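Local coordinates for putative oxidoreductase (Magnetospirillum magnetotacticum, PDB 3C1A), which probably catalyses an NAD(P)-dependent oxidation or reduction, as in other Gfo/Idh/MocA-type oxidoreductases, on a substrate that is not known, at residues Ala240-Met245 with Pro257-Gly262; Leu149-Glu154 with Leu234-Glu239; Asp182-Asp187 with Leu213-Val218. All blocks are in the same frame, centred on the assembly; numbering follows the deposited sequence.

Contact 1 of 3, residues Ala240-Met245 with Pro257-Gly262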
loop_
_atom_site.group_PDB
_atom_site.type_symbol
_atom_site.label_atom_id
_atom_site.label_comp_id
_atom_site.label_asym_id
_atom_site.label_seq_id
_atom_site.Cartn_x
_atom_site.Cartn_y
_atom_site.Cartn_z
ATOM N N ALA A 240 7.582 -24.454 -12.595
ATOM C CA ALA A 240 7.529 -24.485 -14.058
ATOM C C ALA A 240 7.875 -23.177 -14.743
ATOM O O ALA A 240 7.984 -23.153 -15.951
ATOM C CB ALA A 240 6.141 -24.963 -14.508
ATOM N N GLY A 241 8.093 -22.116 -13.972
ATOM C CA GLY A 241 8.367 -20.777 -14.501
ATOM C C GLY A 241 8.593 -19.805 -13.355
ATOM O O GLY A 241 8.523 -20.179 -12.206
ATOM N N THR A 242 8.954 -18.582 -13.695
ATOM C CA THR A 242 9.227 -17.521 -12.720
ATOM C C THR A 242 8.518 -16.282 -13.268
ATOM O O THR A 242 8.664 -15.973 -14.449
ATOM C CB THR A 242 10.743 -17.257 -12.610
ATOM O OG1 THR A 242 11.435 -18.483 -12.258
ATOM C CG2 THR A 242 11.037 -16.167 -11.566
ATOM N N LEU A 243 7.724 -15.608 -12.436
ATOM C CA LEU A 243 7.085 -14.352 -12.838
ATOM C C LEU A 243 7.800 -13.218 -12.150
ATOM O O LEU A 243 8.028 -13.276 -10.937
ATOM C CB LEU A 243 5.614 -14.351 -12.446
ATOM C CG LEU A 243 4.778 -15.291 -13.300
ATOM C CD1 LEU A 243 3.468 -15.646 -12.666
ATOM C CD2 LEU A 243 4.594 -14.634 -14.685
ATOM N N VAL A 244 8.209 -12.228 -12.931
ATOM C CA VAL A 244 8.930 -11.047 -12.444
ATOM C C VAL A 244 8.200 -9.725 -12.805
ATOM O O VAL A 244 7.760 -9.524 -13.919
ATOM C CB VAL A 244 10.393 -10.987 -12.983
ATOM C CG1 VAL A 244 11.117 -9.706 -12.509
ATOM C CG2 VAL A 244 11.203 -12.217 -12.595
HETATM N N MSE A 245 8.074 -8.832 -11.830
HETATM C CA MSE A 245 7.669 -7.458 -12.120
HETATM C C MSE A 245 8.820 -6.549 -11.788
HETATM O O MSE A 245 9.261 -6.552 -10.657
HETATM C CB MSE A 245 6.485 -7.073 -11.261
HETATM C CG MSE A 245 5.198 -7.510 -11.809
HETATM SE SE MSE A 245 3.798 -7.391 -10.524
HETATM C CE MSE A 245 4.040 -5.641 -9.810
ATOM N N PRO A 257 12.005 -18.857 -17.469
ATOM C CA PRO A 257 12.081 -20.268 -17.088
ATOM C C PRO A 257 12.098 -20.534 -15.598
ATOM O O PRO A 257 12.381 -19.642 -14.815
ATOM C CB PRO A 257 13.389 -20.740 -17.732
ATOM C CG PRO A 257 13.607 -19.763 -18.881
ATOM C CD PRO A 257 13.131 -18.453 -18.331
ATOM N N PRO A 258 11.829 -21.781 -15.214
ATOM C CA PRO A 258 11.964 -22.157 -13.812
ATOM C C PRO A 258 13.407 -22.065 -13.279
ATOM O O PRO A 258 14.394 -22.116 -14.024
ATOM C CB PRO A 258 11.454 -23.591 -13.787
ATOM C CG PRO A 258 11.650 -24.115 -15.185
ATOM C CD PRO A 258 11.431 -22.909 -16.066
ATOM N N GLN A 259 13.518 -21.923 -11.970
ATOM C CA GLN A 259 14.816 -21.963 -11.327
ATOM C C GLN A 259 14.748 -22.864 -10.112
ATOM O O GLN A 259 13.658 -23.197 -9.622
ATOM C CB GLN A 259 15.213 -20.576 -10.878
ATOM C CG GLN A 259 15.036 -19.535 -11.956
ATOM C CD GLN A 259 15.839 -18.305 -11.672
ATOM O OE1 GLN A 259 16.225 -18.083 -10.522
ATOM N NE2 GLN A 259 16.136 -17.514 -12.713
ATOM N N PRO A 260 15.903 -23.322 -9.658
ATOM C CA PRO A 260 16.071 -23.661 -8.253
ATOM C C PRO A 260 16.778 -22.583 -7.382
ATOM O O PRO A 260 16.548 -22.561 -6.180
ATOM C CB PRO A 260 16.899 -24.939 -8.321
ATOM C CG PRO A 260 17.483 -24.969 -9.799
ATOM C CD PRO A 260 17.059 -23.723 -10.467
ATOM N N ASP A 261 17.602 -21.703 -7.955
ATOM C CA ASP A 261 18.509 -20.852 -7.134
ATOM C C ASP A 261 17.887 -19.598 -6.491
ATOM O O ASP A 261 18.498 -18.988 -5.592
ATOM C CB ASP A 261 19.762 -20.448 -7.919
ATOM C CG ASP A 261 19.446 -19.648 -9.178
ATOM O OD1 ASP A 261 18.498 -18.842 -9.168
ATOM O OD2 ASP A 261 20.160 -19.806 -10.186
ATOM N N GLY A 262 16.697 -19.195 -6.933
ATOM C CA GLY A 262 16.085 -17.993 -6.383
ATOM C C GLY A 262 16.763 -16.685 -6.751
ATOM O O GLY A 262 16.461 -15.659 -6.173
HETATM O O HOH W 1 11.332 -20.675 -10.666
#
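Ala240 meets the loop 257-262 through its backbone: Pro258 CD lies 3.5 Å from Ala240 O, and the CB-CG-CD side of the proline lies against the Ala240-Gly241 peptide, in the turn that enters strand 242-246. At Gly241 the chains run closest, with CA atoms of Gly241 and Pro258 only 3.9 Å apart. Gly241 CA sits 3.7 Å from Pro258 N, packed against the Pro257-Pro258 peptide in plain van der Waals contact. The amide N of Gly241 is buried here without a polar partner.

Thr242 carries the polar part. With OG1 beside its own backbone N (chi1 -57°), the hydroxyl is turned to the loop and donates to Pro257 O at 3.0 Å; it approaches 27° out of the carbonyl plane, at a C=O...O angle of 140°. The same oxygen accepts from a water at 2.7 Å from Thr242 OG1, and that water in turn accepts from Gln259 N, 2.8 Å away. One hydroxyl thus ties down two loop residues, while the Gln259 side chain crosses that of Thr242 at about a right angle, its CG nearest the hydroxyl. A valine here would probably leave Pro257 O without its hydroxyl donor and the water without the acceptor that anchors it to the strand.

Beyond Thr242 the strand parts from the loop: backbone bonds join Thr242 to His256 and Val244 to Thr254, pairing it with strand 254-256. The arrangement is the open end of a beta-hairpin (strands 242-246 and 254-256) in the C-terminal domain sheet, where the chain leaving the second strand is pinned back on the first by a threonine hydroxyl and a bridging water.

Contact 2 of 3, residues Leu149-Glu154 with Leu234-Glu239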
loop_
_atom_site.group_PDB
_atom_site.type_symbol
_atom_site.label_atom_id
_atom_site.label_comp_id
_atom_site.label_asym_id
_atom_site.label_seq_id
_atom_site.Cartn_x
_atom_site.Cartn_y
_atom_site.Cartn_z
ATOM N N LEU A 149 7.683 -21.927 -5.146
ATOM C CA LEU A 149 8.848 -22.399 -4.356
ATOM C C LEU A 149 9.486 -21.301 -3.515
ATOM O O LEU A 149 10.032 -21.556 -2.447
ATOM C CB LEU A 149 9.932 -22.923 -5.287
ATOM C CG LEU A 149 9.530 -24.005 -6.285
ATOM C CD1 LEU A 149 10.589 -24.172 -7.386
ATOM C CD2 LEU A 149 9.306 -25.253 -5.502
ATOM N N ALA A 150 9.449 -20.089 -4.046
ATOM C CA ALA A 150 10.088 -18.936 -3.447
ATOM C C ALA A 150 9.504 -17.663 -3.985
ATOM O O ALA A 150 8.991 -17.631 -5.101
ATOM C CB ALA A 150 11.586 -18.943 -3.705
ATOM N N VAL A 151 9.650 -16.616 -3.172
ATOM C CA VAL A 151 9.254 -15.267 -3.516
ATOM C C VAL A 151 10.360 -14.321 -3.064
ATOM O O VAL A 151 10.897 -14.450 -1.955
ATOM C CB VAL A 151 7.949 -14.904 -2.825
ATOM C CG1 VAL A 151 7.608 -13.484 -3.071
ATOM C CG2 VAL A 151 6.820 -15.836 -3.253
ATOM N N ARG A 152 10.707 -13.374 -3.933
ATOM C CA ARG A 152 11.581 -12.320 -3.489
ATOM C C ARG A 152 11.227 -10.960 -4.050
ATOM O O ARG A 152 10.684 -10.832 -5.167
ATOM C CB ARG A 152 13.025 -12.684 -3.826
ATOM C CG ARG A 152 13.515 -12.116 -5.103
ATOM C CD ARG A 152 14.898 -12.651 -5.422
ATOM N NE ARG A 152 15.924 -11.913 -4.717
ATOM C CZ ARG A 152 17.222 -12.122 -4.858
ATOM N NH1 ARG A 152 17.684 -13.133 -5.603
ATOM N NH2 ARG A 152 18.069 -11.362 -4.185
ATOM N N SER A 153 11.505 -9.927 -3.264
ATOM C CA SER A 153 11.315 -8.550 -3.733
ATOM C C SER A 153 12.452 -7.655 -3.278
ATOM O O SER A 153 13.172 -7.968 -2.321
ATOM C CB SER A 153 9.980 -7.982 -3.253
ATOM O OG SER A 153 9.958 -7.871 -1.835
ATOM N N GLU A 154 12.597 -6.551 -4.002
ATOM C CA GLU A 154 13.578 -5.516 -3.723
ATOM C C GLU A 154 13.001 -4.127 -4.034
ATOM O O GLU A 154 12.480 -3.857 -5.172
ATOM C CB GLU A 154 14.811 -5.739 -4.599
ATOM C CG GLU A 154 15.978 -4.876 -4.233
ATOM C CD GLU A 154 17.175 -5.208 -5.092
ATOM O OE1 GLU A 154 17.150 -4.913 -6.294
ATOM O OE2 GLU A 154 18.118 -5.810 -4.561
ATOM N N LEU A 234 9.933 -7.523 -8.153
ATOM C CA LEU A 234 9.642 -8.761 -7.437
ATOM C C LEU A 234 9.670 -9.941 -8.398
ATOM O O LEU A 234 9.607 -9.764 -9.614
ATOM C CB LEU A 234 8.319 -8.673 -6.673
ATOM C CG LEU A 234 7.000 -8.575 -7.437
ATOM C CD1 LEU A 234 6.540 -9.907 -8.138
ATOM C CD2 LEU A 234 5.966 -8.089 -6.421
ATOM N N ALA A 235 9.819 -11.146 -7.854
ATOM C CA ALA A 235 9.861 -12.338 -8.684
ATOM C C ALA A 235 9.126 -13.418 -7.932
ATOM O O ALA A 235 9.302 -13.509 -6.739
ATOM C CB ALA A 235 11.299 -12.753 -8.936
ATOM N N VAL A 236 8.293 -14.201 -8.604
ATOM C CA VAL A 236 7.616 -15.346 -7.965
ATOM C C VAL A 236 8.138 -16.615 -8.655
ATOM O O VAL A 236 7.964 -16.793 -9.846
ATOM C CB VAL A 236 6.048 -15.267 -8.013
ATOM C CG1 VAL A 236 5.427 -16.502 -7.336
ATOM C CG2 VAL A 236 5.560 -14.009 -7.283
ATOM N N PHE A 237 8.824 -17.457 -7.901
ATOM C CA PHE A 237 9.494 -18.622 -8.476
ATOM C C PHE A 237 8.588 -19.817 -8.285
ATOM O O PHE A 237 8.194 -20.155 -7.173
ATOM C CB PHE A 237 10.862 -18.892 -7.813
ATOM C CG PHE A 237 11.832 -17.739 -7.907
ATOM C CD1 PHE A 237 12.717 -17.630 -8.970
ATOM C CD2 PHE A 237 11.879 -16.782 -6.902
ATOM C CE1 PHE A 237 13.595 -16.584 -9.058
ATOM C CE2 PHE A 237 12.775 -15.719 -6.978
ATOM C CZ PHE A 237 13.615 -15.608 -8.066
ATOM N N GLY A 238 8.270 -20.489 -9.371
ATOM C CA GLY A 238 7.505 -21.730 -9.263
ATOM C C GLY A 238 8.224 -22.896 -9.874
ATOM O O GLY A 238 9.320 -22.761 -10.433
ATOM N N GLU A 239 7.580 -24.056 -9.830
ATOM C CA GLU A 239 8.169 -25.285 -10.379
ATOM C C GLU A 239 8.395 -25.234 -11.899
ATOM O O GLU A 239 9.263 -25.934 -12.430
ATOM C CB GLU A 239 7.267 -26.473 -10.109
ATOM C CG GLU A 239 7.152 -26.866 -8.689
ATOM C CD GLU A 239 6.306 -28.093 -8.513
ATOM O OE1 GLU A 239 5.555 -28.441 -9.456
ATOM O OE2 GLU A 239 6.384 -28.690 -7.411
#
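Strands 149-154 and 234-238 run antiparallel, 175° between their directions and 4.7 Å between axes, with Ala150-Phe237 and Arg152-Ala235 as hydrogen-bonded pairs and Val151-Val236 and Ser153-Leu234 as non-hydrogen-bonded ones. At one end Phe237 O takes two donors, Leu149 N at 2.7 Å and, weakly, Ala150 N at 3.4 Å. In the other direction Phe237 N gives to Ala150 O at 2.8 Å.

On the face carrying Phe237, CG stands beside the backbone N (chi1 -58°), which lays the ring along the neighbouring strand. Ala150 CB touches Phe237 CD2 at 3.9 Å, and Arg152 CD reaches the ring edge at Phe237 CE2, 4.0 Å away. The arginine then bends at chi3, its NH1 bonding to Gly262 O and its guanidinium making a cation-pi contact with Trp264.

On the other face, Ser153 CB meets Leu234 CB at 3.9 Å; Val151 CG2 approaches Val236 CG1, and both valines also meet Leu183 of helix 168-184. At the bulged end Leu149 CD1 packs against the Gly238-Glu239 peptide.

Two residues, Leu149 and Ala150, opposite the single Phe237 make a classic beta bulge, closing a central antiparallel pair in the sheet of the Gfo/Idh/MocA C-terminal domain.

Contact 3 of 3, residues Asp182-Asp187 with Leu213-Val218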
loop_
_atom_site.group_PDB
_atom_site.type_symbol
_atom_site.label_atom_id
_atom_site.label_comp_id
_atom_site.label_asym_id
_atom_site.label_seq_id
_atom_site.Cartn_x
_atom_site.Cartn_y
_atom_site.Cartn_z
ATOM N N ASP A 182 -0.993 -11.132 0.256
ATOM C CA ASP A 182 -2.005 -11.239 -0.806
ATOM C C ASP A 182 -1.760 -12.445 -1.732
ATOM O O ASP A 182 -2.683 -13.224 -2.018
ATOM C CB ASP A 182 -2.099 -9.974 -1.631
ATOM C CG ASP A 182 -3.215 -10.049 -2.644
ATOM O OD1 ASP A 182 -4.387 -10.249 -2.233
ATOM O OD2 ASP A 182 -2.912 -9.907 -3.844
ATOM N N LEU A 183 -0.512 -12.630 -2.141
ATOM C CA LEU A 183 -0.077 -13.825 -2.891
ATOM C C LEU A 183 -0.308 -15.130 -2.167
ATOM O O LEU A 183 -0.812 -16.076 -2.768
ATOM C CB LEU A 183 1.415 -13.723 -3.228
ATOM C CG LEU A 183 2.108 -14.842 -4.035
ATOM C CD1 LEU A 183 1.423 -14.993 -5.386
ATOM C CD2 LEU A 183 3.640 -14.632 -4.227
HETATM N N MSE A 184 0.105 -15.220 -0.907
HETATM C CA MSE A 184 0.156 -16.512 -0.201
HETATM C C MSE A 184 -1.183 -16.918 0.396
HETATM O O MSE A 184 -1.383 -18.075 0.651
HETATM C CB MSE A 184 1.211 -16.532 0.897
HETATM C CG MSE A 184 2.642 -16.343 0.438
HETATM SE SE MSE A 184 3.237 -17.556 -0.967
HETATM C CE MSE A 184 3.803 -19.041 0.182
ATOM N N GLY A 185 -2.079 -15.970 0.651
ATOM C CA GLY A 185 -3.419 -16.281 1.154
ATOM C C GLY A 185 -3.490 -16.666 2.615
ATOM O O GLY A 185 -4.502 -17.181 3.072
ATOM N N ARG A 186 -2.421 -16.410 3.346
ATOM C CA ARG A 186 -2.318 -16.834 4.727
ATOM C C ARG A 186 -1.232 -16.046 5.390
ATOM O O ARG A 186 -0.478 -15.332 4.729
ATOM C CB ARG A 186 -1.975 -18.328 4.815
ATOM C CG ARG A 186 -0.812 -18.734 3.937
ATOM C CD ARG A 186 -0.204 -20.093 4.302
ATOM N NE ARG A 186 0.542 -19.968 5.541
ATOM C CZ ARG A 186 1.429 -20.827 6.019
ATOM N NH1 ARG A 186 1.741 -21.960 5.383
ATOM N NH2 ARG A 186 2.018 -20.531 7.164
ATOM N N ASP A 187 -1.101 -16.220 6.693
ATOM C CA ASP A 187 -0.064 -15.553 7.443
ATOM C C ASP A 187 1.199 -16.423 7.568
ATOM O O ASP A 187 1.137 -17.635 7.549
ATOM C CB ASP A 187 -0.575 -15.207 8.841
ATOM C CG ASP A 187 -1.509 -14.004 8.848
ATOM O OD1 ASP A 187 -1.508 -13.202 7.885
ATOM O OD2 ASP A 187 -2.252 -13.867 9.840
ATOM N N LEU A 213 9.874 -14.136 5.604
ATOM C CA LEU A 213 8.547 -14.613 6.003
ATOM C C LEU A 213 8.427 -16.036 5.507
ATOM O O LEU A 213 8.555 -16.273 4.310
ATOM C CB LEU A 213 7.449 -13.767 5.336
ATOM C CG LEU A 213 7.158 -12.342 5.857
ATOM C CD1 LEU A 213 8.399 -11.489 5.924
ATOM C CD2 LEU A 213 6.076 -11.650 5.012
ATOM N N ALA A 214 8.231 -16.988 6.425
ATOM C CA ALA A 214 8.135 -18.409 6.065
ATOM C C ALA A 214 6.694 -18.899 6.016
ATOM O O ALA A 214 5.876 -18.639 6.911
ATOM C CB ALA A 214 8.983 -19.280 7.041
ATOM N N PHE A 215 6.385 -19.611 4.944
ATOM C CA PHE A 215 5.064 -20.180 4.718
ATOM C C PHE A 215 5.262 -21.658 4.449
ATOM O O PHE A 215 5.423 -22.079 3.319
ATOM C CB PHE A 215 4.421 -19.549 3.514
ATOM C CG PHE A 215 4.215 -18.081 3.644
ATOM C CD1 PHE A 215 5.210 -17.190 3.269
ATOM C CD2 PHE A 215 2.995 -17.588 4.085
ATOM C CE1 PHE A 215 5.027 -15.830 3.381
ATOM C CE2 PHE A 215 2.789 -16.223 4.181
ATOM C CZ PHE A 215 3.818 -15.338 3.828
ATOM N N SER A 216 5.245 -22.414 5.530
ATOM C CA SER A 216 5.679 -23.801 5.569
ATOM C C SER A 216 7.040 -23.922 4.901
ATOM O O SER A 216 8.032 -23.413 5.458
ATOM C CB SER A 216 4.605 -24.706 4.993
ATOM O OG SER A 216 3.462 -24.636 5.829
ATOM N N THR A 217 7.105 -24.537 3.716
ATOM C CA THR A 217 8.390 -24.759 3.050
ATOM C C THR A 217 8.802 -23.644 2.060
ATOM O O THR A 217 9.816 -23.779 1.349
ATOM C CB THR A 217 8.383 -26.096 2.289
ATOM O OG1 THR A 217 7.418 -26.037 1.225
ATOM C CG2 THR A 217 8.058 -27.252 3.247
ATOM N N VAL A 218 8.042 -22.548 2.020
ATOM C CA VAL A 218 8.252 -21.510 1.015
ATOM C C VAL A 218 8.642 -20.254 1.780
ATOM O O VAL A 218 7.941 -19.879 2.727
ATOM C CB VAL A 218 6.953 -21.242 0.208
ATOM C CG1 VAL A 218 7.100 -20.035 -0.725
ATOM C CG2 VAL A 218 6.525 -22.468 -0.557
#
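Met184 bends twice, at chi2 and again at chi3, folding its CG and selenium over the face of Phe215, while Arg186 starts with CG between its backbone N and carbonyl carbon (chi1 49°) and bends at chi3 to pass along the same ring. Phe215 is thereby met by two residues that flank Gly185, the positive-phi residue ending helix 168-184, one over a face and the other along its CD2-CE2 side. This is helix-on-sheet packing in the C-terminal domain, at a Met-aromatic contact beside the type II' turn Phe215-Val218 that links strands 204-215 and 218-225.

Over the ring, Met184 CG stands 3.6 Å from the Phe215 centroid and almost on its normal, a CH-pi contact. The selenium of this selenomethionine is farther off, 4.8 Å from the Phe215 centroid but still above the face. Its methyl goes on past the ring: Met184 CE lies 3.4 Å from Phe215 CB and also reaches Val218 CG1 across the turn, joining both strands of the hairpin to the end of the helix.

Arg186 comes at the ring differently. Its backbone O lies near the ring plane at the edge, 3.4 Å from Phe215 CE2, and its side chain slides past in the opposite direction, with guanidinium and ring planes 77° apart. This is therefore no parallel stack; instead Phe215 CA lies over one guanidinium face, offset toward its rim.

The guanidinium nitrogens are all engaged. NE and NH2 both grip Asp187 O side-on, and NH2 also forms a salt bridge with Asp189, whose other carboxylate oxygen accepts from Ser216 N. Asp187 in turn pairs through OD1 with Arg306. The remaining terminal nitrogen reaches the turn itself: Arg186 NH1 donates to Ser216 OG at 3.2 Å, the hydroxyl only 4° out of the guanidinium plane.

Overall arrangement
All three contacts reach the mixed sheet of the C-terminal domain and lie on one side of the chain's centre. Contacts 1 and 2 are direct neighbours, centres 7 Å apart: strand 242-246 follows strand 229-238 and pairs with it, Met245 O lying 2.8 Å from Leu234 N in a probable hydrogen bond. Contact 3 is nested in the chain between the segments of contact 2, centres 12 Å apart, and packs on it where Leu183 CD2 meets Val151 CG2 at 3.5 Å. Contacts 1 and 3 do not touch, with nearest atoms about 8 Å apart. A bound tetraethylene glycol, probably from crystallisation, lies about 4 Å from the Leu234 side chain in contact 2.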